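Local structure of acyl-CoA dehydrogenase (Bacillus anthracis, 3OWA) at residues Val119-Leu124 against Ala149-Thr154; Ala193-Val198 against Ala209-Lys214. The protein probably catalyses the FAD-dependent alpha,beta-dehydrogenation of acyl-CoA thioesters. All blocks are in the same frame, centred on the assembly; numbering follows the deposited sequence. Where two conformers were deposited one is given.

Contact 1 (Val119-Leu124 against Ala149-Thr154). With FAD (flavin-adenine dinucleotide), chain E.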
loop_
_atom_site.group_PDB
_atom_site.type_symbol
_atom_site.label_atom_id
_atom_site.label_comp_id
_atom_site.label_asym_id
_atom_site.label_seq_id
_atom_site.Cartn_x
_atom_site.Cartn_y
_atom_site.Cartn_z
ATOM N N VAL A 119 7.695 -18.841 20.495
ATOM C CA VAL A 119 7.078 -18.606 21.790
ATOM C C VAL A 119 5.538 -18.567 21.720
ATOM O O VAL A 119 4.879 -18.724 22.746
ATOM C CB VAL A 119 7.575 -17.294 22.475
ATOM C CG1 VAL A 119 9.106 -17.323 22.665
ATOM C CG2 VAL A 119 7.091 -16.030 21.703
ATOM N N GLY A 120 4.973 -18.411 20.534
ATOM C CA GLY A 120 3.532 -18.194 20.439
ATOM C C GLY A 120 2.900 -19.462 19.894
ATOM O O GLY A 120 2.708 -20.430 20.623
ATOM N N ILE A 121 2.611 -19.476 18.608
ATOM C CA ILE A 121 1.833 -20.562 18.031
ATOM C C ILE A 121 2.541 -21.928 18.222
ATOM O O ILE A 121 1.879 -22.944 18.311
ATOM C CB ILE A 121 1.517 -20.287 16.556
ATOM C CG1 ILE A 121 2.813 -20.052 15.742
ATOM C CG2 ILE A 121 0.581 -19.096 16.458
ATOM C CD1 ILE A 121 2.580 -19.828 14.219
ATOM N N GLY A 122 3.870 -21.943 18.311
ATOM C CA GLY A 122 4.612 -23.184 18.455
ATOM C C GLY A 122 4.578 -23.771 19.872
ATOM O O GLY A 122 4.360 -24.964 20.032
ATOM N N SER A 123 4.791 -22.940 20.893
ATOM C CA SER A 123 4.919 -23.432 22.269
ATOM C C SER A 123 3.596 -23.416 23.019
ATOM O O SER A 123 3.312 -24.349 23.794
ATOM C CB SER A 123 5.929 -22.601 23.079
ATOM O OG SER A 123 7.271 -22.868 22.666
ATOM N N LEU A 124 2.803 -22.368 22.806
ATOM C CA LEU A 124 1.559 -22.164 23.560
ATOM C C LEU A 124 0.530 -23.294 23.429
ATOM O O LEU A 124 -0.230 -23.514 24.355
ATOM C CB LEU A 124 0.899 -20.825 23.226
ATOM C CG LEU A 124 1.635 -19.588 23.742
ATOM C CD1 LEU A 124 0.887 -18.321 23.349
ATOM C CD2 LEU A 124 1.879 -19.645 25.264
ATOM N N ALA A 149 10.360 -24.654 18.543
ATOM C CA ALA A 149 9.021 -25.097 18.083
ATOM C C ALA A 149 8.523 -24.427 16.774
ATOM O O ALA A 149 8.957 -23.311 16.390
ATOM C CB ALA A 149 8.009 -24.853 19.218
ATOM N N ALA A 150 7.563 -25.092 16.133
ATOM C CA ALA A 150 6.893 -24.579 14.948
ATOM C C ALA A 150 5.447 -25.061 15.031
ATOM O O ALA A 150 5.117 -26.013 15.759
ATOM C CB ALA A 150 7.552 -25.131 13.692
ATOM N N TYR A 151 4.588 -24.429 14.241
ATOM C CA TYR A 151 3.158 -24.718 14.243
ATOM C C TYR A 151 2.738 -25.058 12.814
ATOM O O TYR A 151 2.966 -24.264 11.894
ATOM C CB TYR A 151 2.460 -23.443 14.672
ATOM C CG TYR A 151 0.969 -23.524 14.894
ATOM C CD1 TYR A 151 0.446 -24.187 16.008
ATOM C CD2 TYR A 151 0.075 -22.883 14.022
ATOM C CE1 TYR A 151 -0.944 -24.200 16.255
ATOM C CE2 TYR A 151 -1.323 -22.910 14.262
ATOM C CZ TYR A 151 -1.809 -23.579 15.384
ATOM O OH TYR A 151 -3.173 -23.604 15.627
ATOM N N ALA A 152 2.102 -26.204 12.614
ATOM C CA ALA A 152 1.891 -26.715 11.251
ATOM C C ALA A 152 0.395 -27.017 11.034
ATOM O O ALA A 152 -0.092 -28.150 11.291
ATOM C CB ALA A 152 2.722 -27.963 11.019
ATOM N N LEU A 153 -0.331 -26.008 10.563
ATOM C CA LEU A 153 -1.762 -26.112 10.307
ATOM C C LEU A 153 -2.083 -26.037 8.802
ATOM O O LEU A 153 -2.785 -26.876 8.262
ATOM C CB LEU A 153 -2.483 -24.997 11.028
ATOM C CG LEU A 153 -4.010 -24.810 10.823
ATOM C CD1 LEU A 153 -4.793 -26.080 11.111
ATOM C CD2 LEU A 153 -4.533 -23.630 11.668
ATOM N N THR A 154 -1.590 -24.993 8.146
ATOM C CA THR A 154 -1.843 -24.747 6.734
ATOM C C THR A 154 -1.409 -25.862 5.799
ATOM O O THR A 154 -0.409 -26.539 6.038
ATOM C CB THR A 154 -1.155 -23.467 6.322
ATOM O OG1 THR A 154 -1.570 -22.410 7.205
ATOM C CG2 THR A 154 -1.475 -23.081 4.920
HETATM P PA FAD E . -6.489 -18.336 0.782
HETATM O O1A FAD E . -6.451 -19.176 -0.470
HETATM O O2A FAD E . -7.128 -18.958 1.971
HETATM O O5B FAD E . -7.148 -16.930 0.495
HETATM C C5B FAD E . -7.014 -16.243 -0.725
HETATM C C4B FAD E . -7.882 -14.992 -0.738
HETATM O O4B FAD E . -9.272 -15.336 -0.628
HETATM C C3B FAD E . -7.539 -14.079 0.434
HETATM O O3B FAD E . -7.700 -12.704 0.091
HETATM C C2B FAD E . -8.630 -14.430 1.414
HETATM O O2B FAD E . -8.900 -13.392 2.307
HETATM C C1B FAD E . -9.802 -14.667 0.496
HETATM N N9A FAD E . -10.813 -15.504 1.148
HETATM C C8A FAD E . -10.661 -16.777 1.633
HETATM N N7A FAD E . -11.825 -17.201 2.154
HETATM C C5A FAD E . -12.738 -16.227 1.986
HETATM C C6A FAD E . -14.111 -16.127 2.320
HETATM N N6A FAD E . -14.781 -17.164 2.839
HETATM N N1A FAD E . -14.769 -14.962 2.015
HETATM C C2A FAD E . -14.113 -13.914 1.387
HETATM N N3A FAD E . -12.773 -14.024 1.026
HETATM C C4A FAD E . -12.097 -15.152 1.338
HETATM N N1 FAD E . 0.569 -21.405 8.579
HETATM C C2 FAD E . 0.843 -22.179 9.684
HETATM O O2 FAD E . -0.005 -22.913 10.141
HETATM N N3 FAD E . 2.074 -22.153 10.310
HETATM C C4 FAD E . 3.081 -21.371 9.842
HETATM O O4 FAD E . 4.160 -21.377 10.456
HETATM C C4X FAD E . 2.820 -20.571 8.725
HETATM N N5 FAD E . 3.836 -19.793 8.207
HETATM C C5X FAD E . 3.620 -19.040 7.062
HETATM C C6 FAD E . 4.674 -18.265 6.566
HETATM C C7 FAD E . 4.482 -17.529 5.402
HETATM C C7M FAD E . 5.624 -16.702 4.851
HETATM C C8 FAD E . 3.223 -17.587 4.763
HETATM C C8M FAD E . 2.900 -16.826 3.519
HETATM C C9 FAD E . 2.167 -18.321 5.294
HETATM C C9A FAD E . 2.349 -19.060 6.438
HETATM N N10 FAD E . 1.301 -19.793 6.972
HETATM C C10 FAD E . 1.553 -20.588 8.084
HETATM C "C1'" FAD E . -0.042 -19.891 6.262
HETATM C "C2'" FAD E . -0.817 -18.570 6.193
HETATM O "O2'" FAD E . -1.079 -17.925 7.419
HETATM C "C3'" FAD E . -1.983 -18.601 4.996
HETATM O "O3'" FAD E . -1.330 -17.979 3.946
HETATM C "C4'" FAD E . -3.120 -17.993 5.289
HETATM O "O4'" FAD E . -3.616 -18.628 6.467
HETATM C "C5'" FAD E . -4.183 -17.774 4.213
HETATM O "O5'" FAD E . -4.188 -18.907 3.383
HETATM P P FAD E . -3.913 -18.865 1.827
HETATM O O1P FAD E . -2.563 -18.204 1.660
HETATM O O2P FAD E . -4.002 -20.257 1.269
HETATM O O3P FAD E . -4.983 -17.872 1.188
#

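Contact 2 (Ala193-Val198 against Ala209-Lys214)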
loop_
_atom_site.group_PDB
_atom_site.type_symbol
_atom_site.label_atom_id
_atom_site.label_comp_id
_atom_site.label_asym_id
_atom_site.label_seq_id
_atom_site.Cartn_x
_atom_site.Cartn_y
_atom_site.Cartn_z
ATOM N N ALA A 193 13.373 -26.281 13.587
ATOM C CA ALA A 193 12.467 -26.654 14.667
ATOM C C ALA A 193 12.679 -28.131 15.046
ATOM O O ALA A 193 12.868 -28.999 14.181
ATOM C CB ALA A 193 10.942 -26.427 14.263
ATOM N N ASP A 194 12.614 -28.403 16.342
ATOM C CA ASP A 194 12.691 -29.765 16.877
ATOM C C ASP A 194 11.312 -30.347 17.058
ATOM O O ASP A 194 11.134 -31.571 17.059
ATOM C CB ASP A 194 13.385 -29.694 18.230
ATOM C CG ASP A 194 14.834 -29.217 18.095
ATOM O OD1 ASP A 194 15.617 -29.952 17.464
ATOM O OD2 ASP A 194 15.193 -28.103 18.565
ATOM N N VAL A 195 10.344 -29.468 17.253
ATOM C CA VAL A 195 9.004 -29.887 17.623
ATOM C C VAL A 195 8.000 -29.163 16.759
ATOM O O VAL A 195 8.085 -27.918 16.606
ATOM C CB VAL A 195 8.740 -29.549 19.104
ATOM C CG1 VAL A 195 7.263 -29.835 19.468
ATOM C CG2 VAL A 195 9.659 -30.337 20.016
ATOM N N PHE A 196 7.041 -29.901 16.200
ATOM C CA PHE A 196 5.986 -29.287 15.352
ATOM C C PHE A 196 4.595 -29.657 15.905
ATOM O O PHE A 196 4.318 -30.829 16.133
ATOM C CB PHE A 196 5.995 -29.824 13.877
ATOM C CG PHE A 196 7.257 -29.490 13.113
ATOM C CD1 PHE A 196 8.443 -30.200 13.354
ATOM C CD2 PHE A 196 7.264 -28.444 12.175
ATOM C CE1 PHE A 196 9.621 -29.900 12.683
ATOM C CE2 PHE A 196 8.434 -28.115 11.491
ATOM C CZ PHE A 196 9.625 -28.856 11.722
ATOM N N ILE A 197 3.745 -28.662 16.093
ATOM C CA ILE A 197 2.352 -28.897 16.463
ATOM C C ILE A 197 1.630 -29.111 15.148
ATOM O O ILE A 197 1.479 -28.183 14.398
ATOM C CB ILE A 197 1.731 -27.686 17.173
ATOM C CG1 ILE A 197 2.597 -27.269 18.392
ATOM C CG2 ILE A 197 0.212 -27.995 17.574
ATOM C CD1 ILE A 197 2.832 -28.352 19.469
ATOM N N VAL A 198 1.265 -30.347 14.852
ATOM C CA VAL A 198 0.702 -30.686 13.543
ATOM C C VAL A 198 -0.794 -31.038 13.647
ATOM O O VAL A 198 -1.197 -31.804 14.508
ATOM C CB VAL A 198 1.418 -31.921 12.989
ATOM C CG1 VAL A 198 0.803 -32.349 11.663
ATOM C CG2 VAL A 198 2.968 -31.670 12.878
ATOM N N ALA A 209 -4.910 -32.363 16.965
ATOM C CA ALA A 209 -3.556 -31.821 17.001
ATOM C C ALA A 209 -2.597 -32.843 17.579
ATOM O O ALA A 209 -3.001 -33.649 18.424
ATOM C CB ALA A 209 -3.524 -30.520 17.809
ATOM N N PHE A 210 -1.331 -32.798 17.139
ATOM C CA PHE A 210 -0.303 -33.772 17.556
ATOM C C PHE A 210 1.003 -33.061 17.799
ATOM O O PHE A 210 1.350 -32.120 17.069
ATOM C CB PHE A 210 -0.031 -34.795 16.449
ATOM C CG PHE A 210 -1.225 -35.654 16.093
ATOM C CD1 PHE A 210 -1.396 -36.891 16.690
ATOM C CD2 PHE A 210 -2.148 -35.232 15.159
ATOM C CE1 PHE A 210 -2.493 -37.715 16.371
ATOM C CE2 PHE A 210 -3.254 -36.037 14.816
ATOM C CZ PHE A 210 -3.422 -37.293 15.445
ATOM N N ILE A 211 1.732 -33.491 18.824
ATOM C CA ILE A 211 3.107 -33.019 19.003
ATOM C C ILE A 211 4.010 -33.966 18.218
ATOM O O ILE A 211 4.036 -35.201 18.441
ATOM C CB ILE A 211 3.506 -32.999 20.478
ATOM C CG1 ILE A 211 2.519 -32.146 21.284
ATOM C CG2 ILE A 211 5.000 -32.617 20.643
ATOM C CD1 ILE A 211 2.514 -32.443 22.818
ATOM N N VAL A 212 4.699 -33.415 17.228
ATOM C CA VAL A 212 5.462 -34.238 16.320
ATOM C C VAL A 212 6.906 -33.753 16.394
ATOM O O VAL A 212 7.188 -32.597 16.070
ATOM C CB VAL A 212 4.960 -34.084 14.876
ATOM C CG1 VAL A 212 5.839 -34.925 13.912
ATOM C CG2 VAL A 212 3.479 -34.480 14.782
ATOM N N GLU A 213 7.807 -34.637 16.803
ATOM C CA GLU A 213 9.234 -34.328 16.792
ATOM C C GLU A 213 9.839 -34.494 15.400
ATOM O O GLU A 213 9.504 -35.444 14.657
ATOM C CB GLU A 213 9.945 -35.216 17.817
ATOM C CG GLU A 213 9.502 -34.895 19.241
ATOM C CD GLU A 213 10.249 -35.707 20.308
ATOM O OE1 GLU A 213 9.717 -35.872 21.429
ATOM O OE2 GLU A 213 11.365 -36.184 20.034
ATOM N N LYS A 214 10.737 -33.576 15.052
ATOM C CA LYS A 214 11.479 -33.632 13.786
ATOM C C LYS A 214 12.153 -34.990 13.566
ATOM O O LYS A 214 12.136 -35.528 12.449
ATOM C CB LYS A 214 12.513 -32.489 13.721
ATOM C CG LYS A 214 13.268 -32.379 12.399
ATOM C CD LYS A 214 12.324 -32.337 11.183
ATOM C CE LYS A 214 12.999 -31.681 9.978
ATOM N NZ LYS A 214 14.084 -32.461 9.278
HETATM O O HOH W 1 12.813 -33.277 19.524
#

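Contact 1 (Val119-Leu124 against Ala149-Thr154)
FAD O2 is gripped by two successive backbone amides of Ala149-Thr154. Leu153 N donates to FAD O2 at 3.1 Å, and Thr154 N donates to it at 3.3 Å. Beside them Thr154 OG1 gives a bond of 2.7 Å to FAD N1. Its chi1 of -54° sets OG1 anti to the carbonyl carbon, on the side of the flavin. FAD N3 in turn donates to Tyr151 O at 2.8 Å. The pyrimidine end of the flavin is thus read mostly by main chain, and two N-H groups at O2 could help to stabilise negative charge on the reduced ring. In the acyl-CoA dehydrogenase fold strand 149-152 belongs to the middle beta domain, and helix 110-122 to the N-terminal helical domain. Ile121 joins them. Its CB lies over one face of the Tyr151 ring, 4.0 Å from the centroid, a CH-pi contact displaced toward the rim. Its CG1 reaches Tyr151 CB at 3.6 Å. Gly122 has no side chain, and Ala149 CB comes to 3.7 Å from Gly122 C. Tyr151 OH is bonded to Tyr199 OH, and helix 257-293 also packs on Ile121 and Tyr151.

Contact 2 (Ala193-Val198 against Ala209-Lys214)
Strands 195-198 and 209-213 run antiparallel, with their directions 152° apart and their axes 4.6 Å apart at closest approach. Phe196 with Val212 and Val198 with Phe210 are hydrogen-bonded pairs; Ile197 with Ile211 between them, and Val195 with Glu213 beyond Phe196 and Val212, are non-hydrogen-bonded pairs. Phe196 N donates to Val212 O at 2.7 Å, and Val212 N returns a bond to Phe196 O at 2.8 Å. Val198 N bonds to Phe210 O, and Phe210 N returns a more bent bond to Val198 O (135° at the hydrogen). At the end of the pairing Lys214 N bonds to Asp194 O at 2.9 Å. This bond is nearly straight at the hydrogen, but the donor sits well above the carbonyl plane. A water bridges Asp194 O and Glu213 OE2 through two weak bonds.

On the face of Val198 and Val212 the two valines press together. With CG2 anti to the carbonyl carbon in both, the two methyls meet, Val198 CG2 only 3.4 Å from Val212 CG2, which is tight. Lys214 has two conformers; in one it runs alongside Phe196, a contact that is therefore doubtful. Val212 O lies at the edge of the Phe196 ring, in its plane. Val198 O is placed likewise at the edge of the Phe210 ring, which also meets the ring of Tyr178 edge-to-face. On the other face Val195 and Ile211 point the same way, Val195 CG1 to Ile211 CG2 at 3.8 Å. Ile197 CD1 reaches Ile211 CG1 at 4.2 Å. Tyr138 of helix 132-144 covers Val195 and Ile211, and its hydroxyl bonds to Glu213 OE1. These strands form a beta hairpin in the middle beta domain of the acyl-CoA dehydrogenase fold.

Overall arrangement
Contacts 1 and 2 are neighbours in one sheet, with centres about 8 Å apart. Strand 149-152 of contact 1 runs parallel to strand 195-202, which carries Ala193-Val198 of contact 2. Ala152 N lies 2.7 Å from Ile197 O and Ala150 N lies 2.9 Å from Val195 O, both probable hydrogen bonds. Side chains touch as well: Ala150 CB is 3.7 Å from Phe196 CD2. On the helix side Gly122 O packs 3.3 Å from Ile197 CG1. Contact 1 touches the flavin directly. Contact 2 is one strand further along the sheet, the nearest atoms of the Phe196 side chain and FAD being about 8 Å apart. Its hairpin pairs beside the strand that binds the cofactor.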